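Local coordinates for twitching motility pilus retraction protein (Geobacter sulfurreducens PCA, PDB 5ZFQ), which probably drives the retraction of type IV pili, working as a six-subunit motor powered by ATP hydrolysis, at residues L104-G109 and V121-Y127; V225-L231 and L249-H255; M344-L348 and A362-D368. All blocks are in the same frame, centred on the assembly; numbering follows the deposited sequence.

In the fold
Contacts 1 and 2 each pair neighbouring strands, but in different sheets: contact 1 joins antiparallel strands of the N-terminal sheet, contact 2 parallel strands of the ATPase sheet. Contact 3 joins helices further along the chain, packed against strands 286-296 and 303-310 of the sheet that also holds contact 2. Contact 2 lies nearest the middle of the chain and is buried and largely aliphatic. Contact 1, its centre about 24 Å from that of contact 2, is partly buried and combines an apolar face with paired arginines and two waters. Contact 3 is buried but peripheral, with one asparagine supplying its cross-segment hydrogen bonds. Each contact has at least one residue that meets a neighbouring subunit.

Contact 1 (L104-G109 and V121-Y127); sequences LSRFRG and VFRVIPY
Arg-108 and Arg-123 extend side by side in the same direction from adjacent strands, their guanidinium planes turned 60° apart. Arg-123 NH2 approaches Arg-108 CD to 3.7 Å, and one water accepts hydrogen bonds from both Arg-108 NE and Arg-123 NH2, lying in plane at the edge of each group. Nearby carboxylates accompany the two cations: Arg-108 forms salt bridges with Asp-96 and Glu-203, while Arg-123 makes a long, weak ion pair with Glu-189. Ile-125 stands on the same face of the sheet. With its CG1 anti to the carbonyl carbon (chi1 -63°), its CD1 reaches the aliphatic part of the arginine, 3.6 Å from Arg-108 CG.

The other face is apolar. Phe-107 sets CE2 against Val-124 CG2 at 3.9 Å, and the Phe-122 ring brings CD1 to 3.5 Å from Gly-109 CA, so that the ring lies beside a position without a side chain. Helix 29-38 covers this side through Leu-33 and Leu-36.

Between the faces, Arg-108 and Arg-123 exchange two backbone bonds, each 2.8 Å from N to O. Arg-106 O is gripped from opposite faces of its plane by Ser-105 OG and Ile-125 N. A second water joins Arg-106 N to Ile-125 O and sits 3.2 Å above the centre of the Tyr-127 ring, whose edge meets Leu-104 O. The arrangement is that of an antiparallel beta hairpin, strands 105-114 and 117-125, within the sheet of the PAS-like N-terminal domain seen in PilT-family motors.

Contact 2 (V225-L231 and L249-H255); sequences VVLVGEL and LCLATLH
Leu-227 and Leu-251 meet at about a right angle, Leu-227 CD1 lying 3.8 Å from Leu-251 CB. On the face that carries Cys-250, its SG meets Val-228 CG2 at 3.9 Å. Further along, Leu-231 touches two partners, its CD2 against Ala-252 CB and its CB 3.8 Å from Leu-254 CD2.

Five backbone hydrogen bonds hold these side chains in parallel register. Val-228 N points nearly straight at Leu-251 O (2.8 Å), whereas Thr-253 N reaches Gly-229 O from well above the carbonyl plane, 62° out of it. This off-plane bond falls at a beta bulge, where the register slips by one residue between Leu-227 and Glu-230; Gly-229 has a positive phi (81°) there.

Beyond the strands, Ile-170 of helix 162-176 packs on both Leu-227 and Leu-251, and helix 234-245 covers Val-226, Val-228 and Cys-250. Thr-253 OG1 bonds to Val-154 O of the next strand, and its side chain touches Lys-162 of a probable Walker A loop. At the end, His-255 O accepts a hydrogen bond from Gln-277 of a neighbouring subunit. Strand 225-230, helix 234-245 and strand 249-254 make a beta-alpha-beta crossover of the RecA-like ATPase core.

Contact 3 (M344-L348 and A362-D368); sequences MNQSL and AMARSSD
Met-344 overlaps one face of the Arg-365 guanidinium, with SD 4.2 Å above the plane and displaced toward its rim. The two side chains cross at about a right angle. CG of Met-344 starts anti to the backbone N (chi1 -178°), then the chain bends at its next two torsions, bringing CE to 3.6 Å from Arg-365 NH2. The arginine's polar end also makes weak hydrogen bonds to Thr-293 and Asn-257, and Arg-365 touches Phe-284 of a neighbouring subunit.

Asn-345 uses both ends of its amide. OD1 accepts from Ser-366 OG at 2.7 Å, the donor lying in the carbonyl plane on a lone pair, while ND2 gives a hydrogen to Asp-368 O at 3.1 Å, approaching from above that carbonyl's plane, and a weak bond to Glu-371. The amide thus ties down the turn that follows helix 359-365, and a weak bond from Asp-368 N to Ser-366 OG closes the same turn internally. With an alanine in place of Asn-345, Ser-366 OG and Asp-368 O would lose these mates and the turn is likely to be held less firmly against the helix.

Leu-348, one helical turn on, packs its methyls on the helix end, CD1 3.6 Å from Ala-362 O and 4.0 Å from Ser-366 CA, CD2 towards Ala-362.

Asp-368 is the N-cap of helix 369-377, its OD1 weakly bonded to Glu-371 N, so the turn runs directly into the last helix. Helices 344-353 and 359-365 pack on strand 286-296, where Leu-295 meets Leu-348 and Arg-365, while strand 303-310 offers Ala-306 to Met-344.

Contact 1 (L104-G109 and V121-Y127)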
loop_
_atom_site.group_PDB
_atom_site.type_symbol
_atom_site.label_atom_id
_atom_site.label_comp_id
_atom_site.label_asym_id
_atom_site.label_seq_id
_atom_site.Cartn_x
_atom_site.Cartn_y
_atom_site.Cartn_z
ATOM N N LEU A 104 -7.850 34.026 36.888
ATOM C CA LEU A 104 -9.167 33.816 36.310
ATOM C C LEU A 104 -9.460 32.327 36.109
ATOM O O LEU A 104 -10.120 31.703 36.936
ATOM C CB LEU A 104 -9.282 34.574 34.989
ATOM C CG LEU A 104 -10.645 34.606 34.285
ATOM C CD1 LEU A 104 -11.743 35.176 35.183
ATOM C CD2 LEU A 104 -10.536 35.405 32.998
ATOM N N SER A 105 -8.964 31.746 35.019
ATOM C CA SER A 105 -9.269 30.348 34.741
ATOM C C SER A 105 -8.358 29.734 33.693
ATOM O O SER A 105 -7.624 30.439 33.007
ATOM C CB SER A 105 -10.732 30.193 34.285
ATOM O OG SER A 105 -11.090 28.815 34.188
ATOM N N ARG A 106 -8.416 28.407 33.592
ATOM C CA ARG A 106 -7.830 27.675 32.479
ATOM C C ARG A 106 -8.889 27.602 31.378
ATOM O O ARG A 106 -10.084 27.451 31.667
ATOM C CB ARG A 106 -7.391 26.275 32.920
ATOM C CG ARG A 106 -5.981 26.154 33.517
ATOM C CD ARG A 106 -4.875 26.382 32.471
ATOM N NE ARG A 106 -3.859 25.320 32.561
ATOM C CZ ARG A 106 -3.088 24.881 31.557
ATOM N NH1 ARG A 106 -3.166 25.424 30.342
ATOM N NH2 ARG A 106 -2.221 23.890 31.780
ATOM N N PHE A 107 -8.470 27.738 30.122
ATOM C CA PHE A 107 -9.418 27.641 29.016
ATOM C C PHE A 107 -8.953 26.641 27.983
ATOM O O PHE A 107 -7.773 26.348 27.887
ATOM C CB PHE A 107 -9.624 29.010 28.364
ATOM C CG PHE A 107 -10.127 30.065 29.314
ATOM C CD1 PHE A 107 -9.243 30.787 30.109
ATOM C CD2 PHE A 107 -11.479 30.322 29.430
ATOM C CE1 PHE A 107 -9.704 31.760 30.992
ATOM C CE2 PHE A 107 -11.939 31.293 30.313
ATOM C CZ PHE A 107 -11.048 32.016 31.092
ATOM N N ARG A 108 -9.893 26.101 27.218
ATOM C CA ARG A 108 -9.560 25.494 25.931
ATOM C C ARG A 108 -9.945 26.493 24.842
ATOM O O ARG A 108 -10.964 27.184 24.951
ATOM C CB ARG A 108 -10.281 24.165 25.731
ATOM C CG ARG A 108 -9.797 23.088 26.621
ATOM C CD ARG A 108 -9.862 21.800 25.883
ATOM N NE ARG A 108 -9.058 21.779 24.657
ATOM C CZ ARG A 108 -7.785 21.387 24.609
ATOM N NH1 ARG A 108 -7.160 21.006 25.728
ATOM N NH2 ARG A 108 -7.128 21.388 23.444
ATOM N N GLY A 109 -9.121 26.592 23.813
ATOM C CA GLY A 109 -9.409 27.479 22.707
ATOM C C GLY A 109 -9.400 26.704 21.411
ATOM O O GLY A 109 -8.628 25.737 21.254
ATOM N N VAL A 121 -13.528 29.559 19.232
ATOM C CA VAL A 121 -14.414 29.112 20.289
ATOM C C VAL A 121 -13.575 28.860 21.537
ATOM O O VAL A 121 -12.550 28.144 21.500
ATOM C CB VAL A 121 -15.214 27.852 19.901
ATOM C CG1 VAL A 121 -16.068 27.397 21.082
ATOM C CG2 VAL A 121 -16.085 28.147 18.685
ATOM N N PHE A 122 -14.007 29.474 22.637
ATOM C CA PHE A 122 -13.276 29.349 23.881
ATOM C C PHE A 122 -14.154 28.786 24.972
ATOM O O PHE A 122 -15.312 29.171 25.137
ATOM C CB PHE A 122 -12.665 30.698 24.242
ATOM C CG PHE A 122 -11.750 31.201 23.171
ATOM C CD1 PHE A 122 -10.418 30.839 23.161
ATOM C CD2 PHE A 122 -12.242 31.963 22.125
ATOM C CE1 PHE A 122 -9.580 31.261 22.129
ATOM C CE2 PHE A 122 -11.417 32.395 21.094
ATOM C CZ PHE A 122 -10.083 32.050 21.096
ATOM N N ARG A 123 -13.589 27.823 25.690
ATOM C CA ARG A 123 -14.351 27.030 26.645
ATOM C C ARG A 123 -13.661 27.030 27.994
ATOM O O ARG A 123 -12.471 26.765 28.085
ATOM C CB ARG A 123 -14.525 25.593 26.120
ATOM C CG ARG A 123 -15.168 25.509 24.737
ATOM C CD ARG A 123 -15.407 24.078 24.296
ATOM N NE ARG A 123 -14.175 23.422 23.865
ATOM C CZ ARG A 123 -13.875 22.132 24.072
ATOM N NH1 ARG A 123 -14.711 21.343 24.732
ATOM N NH2 ARG A 123 -12.726 21.629 23.618
ATOM N N VAL A 124 -14.413 27.333 29.039
ATOM C CA VAL A 124 -13.909 27.253 30.402
ATOM C C VAL A 124 -13.534 25.834 30.840
ATOM O O VAL A 124 -14.336 24.897 30.732
ATOM C CB VAL A 124 -14.944 27.803 31.400
ATOM C CG1 VAL A 124 -14.476 27.585 32.851
ATOM C CG2 VAL A 124 -15.189 29.280 31.122
ATOM N N ILE A 125 -12.308 25.683 31.326
ATOM C CA ILE A 125 -11.928 24.476 32.050
ATOM C C ILE A 125 -12.135 24.727 33.531
ATOM O O ILE A 125 -11.440 25.547 34.134
ATOM C CB ILE A 125 -10.465 24.067 31.809
ATOM C CG1 ILE A 125 -10.229 23.731 30.342
ATOM C CG2 ILE A 125 -10.106 22.869 32.654
ATOM C CD1 ILE A 125 -8.786 23.498 30.038
ATOM N N PRO A 126 -13.098 24.025 34.129
ATOM C CA PRO A 126 -13.410 24.265 35.543
ATOM C C PRO A 126 -12.272 23.789 36.454
ATOM O O PRO A 126 -11.613 22.803 36.122
ATOM C CB PRO A 126 -14.687 23.451 35.764
ATOM C CG PRO A 126 -14.591 22.328 34.749
ATOM C CD PRO A 126 -13.866 22.904 33.555
ATOM N N TYR A 127 -12.028 24.498 37.553
ATOM C CA TYR A 127 -11.036 24.065 38.533
ATOM C C TYR A 127 -11.582 22.857 39.285
ATOM O O TYR A 127 -10.881 21.851 39.485
ATOM C CB TYR A 127 -10.687 25.186 39.527
ATOM C CG TYR A 127 -9.780 26.295 39.003
ATOM C CD1 TYR A 127 -8.406 26.068 38.784
ATOM C CD2 TYR A 127 -10.276 27.590 38.772
ATOM C CE1 TYR A 127 -7.555 27.105 38.319
ATOM C CE2 TYR A 127 -9.433 28.631 38.316
ATOM C CZ TYR A 127 -8.076 28.380 38.092
ATOM O OH TYR A 127 -7.247 29.388 37.634
HETATM O O HOH W 1 -9.249 26.422 35.502
HETATM O O HOH W 2 -10.525 23.044 22.493
#

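Contact 2 (V225-L231 and L249-H255)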
loop_
_atom_site.group_PDB
_atom_site.type_symbol
_atom_site.label_atom_id
_atom_site.label_comp_id
_atom_site.label_asym_id
_atom_site.label_seq_id
_atom_site.Cartn_x
_atom_site.Cartn_y
_atom_site.Cartn_z
ATOM N N VAL A 225 -1.261 4.165 37.329
ATOM C CA VAL A 225 -2.584 4.375 36.748
ATOM C C VAL A 225 -2.395 5.090 35.423
ATOM O O VAL A 225 -1.662 6.093 35.361
ATOM C CB VAL A 225 -3.466 5.206 37.699
ATOM C CG1 VAL A 225 -4.814 5.556 37.069
ATOM C CG2 VAL A 225 -3.645 4.447 38.991
ATOM N N VAL A 226 -3.018 4.570 34.364
ATOM C CA VAL A 226 -2.877 5.145 33.014
ATOM C C VAL A 226 -4.211 5.318 32.320
ATOM O O VAL A 226 -4.921 4.339 32.093
ATOM C CB VAL A 226 -2.009 4.265 32.072
ATOM C CG1 VAL A 226 -1.843 4.957 30.709
ATOM C CG2 VAL A 226 -0.697 3.900 32.694
ATOM N N LEU A 227 -4.551 6.549 31.966
ATOM C CA LEU A 227 -5.717 6.793 31.127
ATOM C C LEU A 227 -5.256 6.816 29.679
ATOM O O LEU A 227 -4.508 7.706 29.253
ATOM C CB LEU A 227 -6.420 8.089 31.508
ATOM C CG LEU A 227 -7.468 8.612 30.511
ATOM C CD1 LEU A 227 -8.560 7.571 30.263
ATOM C CD2 LEU A 227 -8.068 9.934 30.993
ATOM N N VAL A 228 -5.699 5.811 28.931
ATOM C CA VAL A 228 -5.146 5.521 27.614
ATOM C C VAL A 228 -5.952 6.176 26.489
ATOM O O VAL A 228 -5.463 6.288 25.358
ATOM C CB VAL A 228 -5.042 3.986 27.421
ATOM C CG1 VAL A 228 -5.387 3.536 26.014
ATOM C CG2 VAL A 228 -3.654 3.503 27.812
ATOM N N GLY A 229 -7.179 6.577 26.751
ATOM C CA GLY A 229 -7.959 7.183 25.702
ATOM C C GLY A 229 -8.559 6.119 24.820
ATOM O O GLY A 229 -8.603 4.979 25.200
ATOM N N GLU A 230 -9.011 6.490 23.645
ATOM C CA GLU A 230 -9.649 5.554 22.738
ATOM C C GLU A 230 -8.817 4.429 22.246
ATOM O O GLU A 230 -7.711 4.616 21.835
ATOM C CB GLU A 230 -10.214 6.279 21.510
ATOM C CG GLU A 230 -11.094 5.415 20.601
ATOM C CD GLU A 230 -11.991 6.213 19.652
ATOM O OE1 GLU A 230 -11.505 6.738 18.635
ATOM O OE2 GLU A 230 -13.200 6.328 19.905
ATOM N N LEU A 231 -9.389 3.252 22.255
ATOM C CA LEU A 231 -8.717 2.108 21.755
ATOM C C LEU A 231 -8.867 2.083 20.237
ATOM O O LEU A 231 -9.574 1.265 19.694
ATOM C CB LEU A 231 -9.299 0.852 22.378
ATOM C CG LEU A 231 -9.180 0.713 23.895
ATOM C CD1 LEU A 231 -9.529 -0.672 24.349
ATOM C CD2 LEU A 231 -7.813 1.077 24.390
ATOM N N LEU A 249 -3.474 -0.076 36.771
ATOM C CA LEU A 249 -4.868 0.172 36.502
ATOM C C LEU A 249 -4.951 0.963 35.192
ATOM O O LEU A 249 -4.405 2.082 35.080
ATOM C CB LEU A 249 -5.536 0.917 37.656
ATOM C CG LEU A 249 -7.030 1.226 37.446
ATOM C CD1 LEU A 249 -7.898 -0.034 37.468
ATOM C CD2 LEU A 249 -7.549 2.237 38.467
ATOM N N CYS A 250 -5.608 0.377 34.196
ATOM C CA CYS A 250 -5.748 1.039 32.913
ATOM C C CYS A 250 -7.174 1.549 32.694
ATOM O O CYS A 250 -8.133 0.766 32.676
ATOM C CB CYS A 250 -5.343 0.094 31.780
ATOM S SG CYS A 250 -5.380 0.890 30.148
ATOM N N LEU A 251 -7.309 2.865 32.548
ATOM C CA LEU A 251 -8.586 3.472 32.175
ATOM C C LEU A 251 -8.571 3.702 30.683
ATOM O O LEU A 251 -7.588 4.222 30.150
ATOM C CB LEU A 251 -8.825 4.799 32.909
ATOM C CG LEU A 251 -8.807 4.661 34.427
ATOM C CD1 LEU A 251 -8.857 6.007 35.121
ATOM C CD2 LEU A 251 -9.936 3.721 34.915
ATOM N N ALA A 252 -9.644 3.320 30.003
ATOM C CA ALA A 252 -9.679 3.474 28.561
ATOM C C ALA A 252 -11.101 3.608 28.019
ATOM O O ALA A 252 -12.074 3.332 28.719
ATOM C CB ALA A 252 -8.958 2.296 27.879
ATOM N N THR A 253 -11.156 4.065 26.789
ATOM C CA THR A 253 -12.344 4.435 26.075
ATOM C C THR A 253 -12.559 3.717 24.743
ATOM O O THR A 253 -11.656 3.360 24.064
ATOM C CB THR A 253 -12.245 5.978 25.887
ATOM O OG1 THR A 253 -12.832 6.630 26.989
ATOM C CG2 THR A 253 -12.873 6.507 24.657
ATOM N N LEU A 254 -13.808 3.537 24.392
ATOM C CA LEU A 254 -14.236 2.973 23.133
ATOM C C LEU A 254 -15.542 3.614 22.736
ATOM O O LEU A 254 -16.321 3.974 23.581
ATOM C CB LEU A 254 -14.504 1.488 23.279
ATOM C CG LEU A 254 -13.483 0.526 22.749
ATOM C CD1 LEU A 254 -14.109 -0.816 22.515
ATOM C CD2 LEU A 254 -12.972 1.076 21.449
ATOM N N HIS A 255 -15.826 3.714 21.459
ATOM C CA HIS A 255 -17.099 4.268 21.063
ATOM C C HIS A 255 -18.080 3.154 20.795
ATOM O O HIS A 255 -18.507 2.948 19.711
ATOM C CB HIS A 255 -16.984 5.175 19.864
ATOM C CG HIS A 255 -18.309 5.663 19.376
ATOM N ND1 HIS A 255 -18.452 6.485 18.281
ATOM C CD2 HIS A 255 -19.558 5.435 19.837
ATOM C CE1 HIS A 255 -19.730 6.741 18.089
ATOM N NE2 HIS A 255 -20.419 6.118 19.022
#

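Contact 3 (M344-L348 and A362-D368)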
loop_
_atom_site.group_PDB
_atom_site.type_symbol
_atom_site.label_atom_id
_atom_site.label_comp_id
_atom_site.label_asym_id
_atom_site.label_seq_id
_atom_site.Cartn_x
_atom_site.Cartn_y
_atom_site.Cartn_z
ATOM N N MET A 344 -28.511 -1.214 30.058
ATOM C CA MET A 344 -29.030 0.003 29.465
ATOM C C MET A 344 -30.549 0.039 29.607
ATOM O O MET A 344 -31.108 1.066 29.981
ATOM C CB MET A 344 -28.620 0.114 27.992
ATOM C CG MET A 344 -29.102 1.388 27.334
ATOM S SD MET A 344 -28.494 2.869 28.208
ATOM C CE MET A 344 -26.727 2.744 27.949
ATOM N N ASN A 345 -31.213 -1.085 29.341
ATOM C CA ASN A 345 -32.661 -1.146 29.520
ATOM C C ASN A 345 -33.058 -0.894 30.977
ATOM O O ASN A 345 -34.013 -0.159 31.229
ATOM C CB ASN A 345 -33.241 -2.486 29.030
ATOM C CG ASN A 345 -33.737 -2.419 27.578
ATOM O OD1 ASN A 345 -33.870 -1.331 27.000
ATOM N ND2 ASN A 345 -34.000 -3.580 26.983
ATOM N N GLN A 346 -32.333 -1.470 31.937
ATOM C CA GLN A 346 -32.637 -1.217 33.345
ATOM C C GLN A 346 -32.467 0.259 33.657
ATOM O O GLN A 346 -33.317 0.851 34.305
ATOM C CB GLN A 346 -31.766 -2.072 34.269
ATOM C CG GLN A 346 -32.228 -3.520 34.322
ATOM C CD GLN A 346 -31.281 -4.436 35.078
ATOM O OE1 GLN A 346 -30.065 -4.225 35.085
ATOM N NE2 GLN A 346 -31.832 -5.479 35.697
ATOM N N SER A 347 -31.382 0.856 33.167
ATOM C CA SER A 347 -31.122 2.284 33.353
ATOM C C SER A 347 -32.232 3.131 32.744
ATOM O O SER A 347 -32.751 4.040 33.402
ATOM C CB SER A 347 -29.771 2.682 32.736
ATOM O OG SER A 347 -29.446 4.035 33.031
ATOM N N LEU A 348 -32.579 2.848 31.485
ATOM C CA LEU A 348 -33.680 3.558 30.819
ATOM C C LEU A 348 -34.973 3.451 31.641
ATOM O O LEU A 348 -35.689 4.440 31.837
ATOM C CB LEU A 348 -33.911 3.012 29.405
ATOM C CG LEU A 348 -32.906 3.420 28.332
ATOM C CD1 LEU A 348 -33.082 2.600 27.045
ATOM C CD2 LEU A 348 -33.048 4.881 28.056
ATOM N N ALA A 362 -36.702 7.137 25.228
ATOM C CA ALA A 362 -36.287 5.880 25.845
ATOM C C ALA A 362 -36.354 4.715 24.856
ATOM O O ALA A 362 -35.375 4.004 24.660
ATOM C CB ALA A 362 -37.134 5.585 27.083
ATOM N N MET A 363 -37.503 4.555 24.208
ATOM C CA MET A 363 -37.735 3.428 23.315
ATOM C C MET A 363 -36.871 3.492 22.059
ATOM O O MET A 363 -36.543 2.448 21.497
ATOM C CB MET A 363 -39.198 3.353 22.898
ATOM C CG MET A 363 -40.218 2.988 23.978
ATOM S SD MET A 363 -39.941 1.248 24.538
ATOM C CE MET A 363 -40.189 0.326 22.983
ATOM N N ALA A 364 -36.514 4.697 21.596
ATOM C CA ALA A 364 -35.659 4.807 20.410
ATOM C C ALA A 364 -34.253 4.314 20.739
ATOM O O ALA A 364 -33.609 3.655 19.933
ATOM C CB ALA A 364 -35.609 6.251 19.880
ATOM N N ARG A 365 -33.787 4.656 21.932
ATOM C CA ARG A 365 -32.438 4.343 22.360
ATOM C C ARG A 365 -32.308 2.882 22.703
ATOM O O ARG A 365 -31.216 2.320 22.647
ATOM C CB ARG A 365 -32.053 5.206 23.565
ATOM C CG ARG A 365 -30.674 4.921 24.108
ATOM C CD ARG A 365 -29.593 4.914 23.003
ATOM N NE ARG A 365 -28.287 4.581 23.570
ATOM C CZ ARG A 365 -27.884 3.342 23.860
ATOM N NH1 ARG A 365 -28.677 2.289 23.613
ATOM N NH2 ARG A 365 -26.678 3.155 24.388
ATOM N N SER A 366 -33.420 2.266 23.066
ATOM C CA SER A 366 -33.412 0.873 23.493
ATOM C C SER A 366 -32.910 -0.066 22.395
ATOM O O SER A 366 -33.375 -0.021 21.254
ATOM C CB SER A 366 -34.817 0.453 23.940
ATOM O OG SER A 366 -34.801 -0.841 24.505
ATOM N N SER A 367 -31.944 -0.902 22.747
ATOM C CA SER A 367 -31.483 -1.935 21.841
ATOM C C SER A 367 -32.378 -3.168 21.944
ATOM O O SER A 367 -32.252 -4.092 21.129
ATOM C CB SER A 367 -30.036 -2.304 22.131
ATOM O OG SER A 367 -29.846 -2.455 23.527
ATOM N N ASP A 368 -33.267 -3.186 22.947
ATOM C CA ASP A 368 -34.370 -4.157 23.004
ATOM C C ASP A 368 -35.681 -3.539 23.546
ATOM O O ASP A 368 -36.057 -3.744 24.721
ATOM C CB ASP A 368 -33.988 -5.391 23.836
ATOM C CG ASP A 368 -35.022 -6.524 23.710
ATOM O OD1 ASP A 368 -36.022 -6.397 22.943
ATOM O OD2 ASP A 368 -34.814 -7.566 24.364
#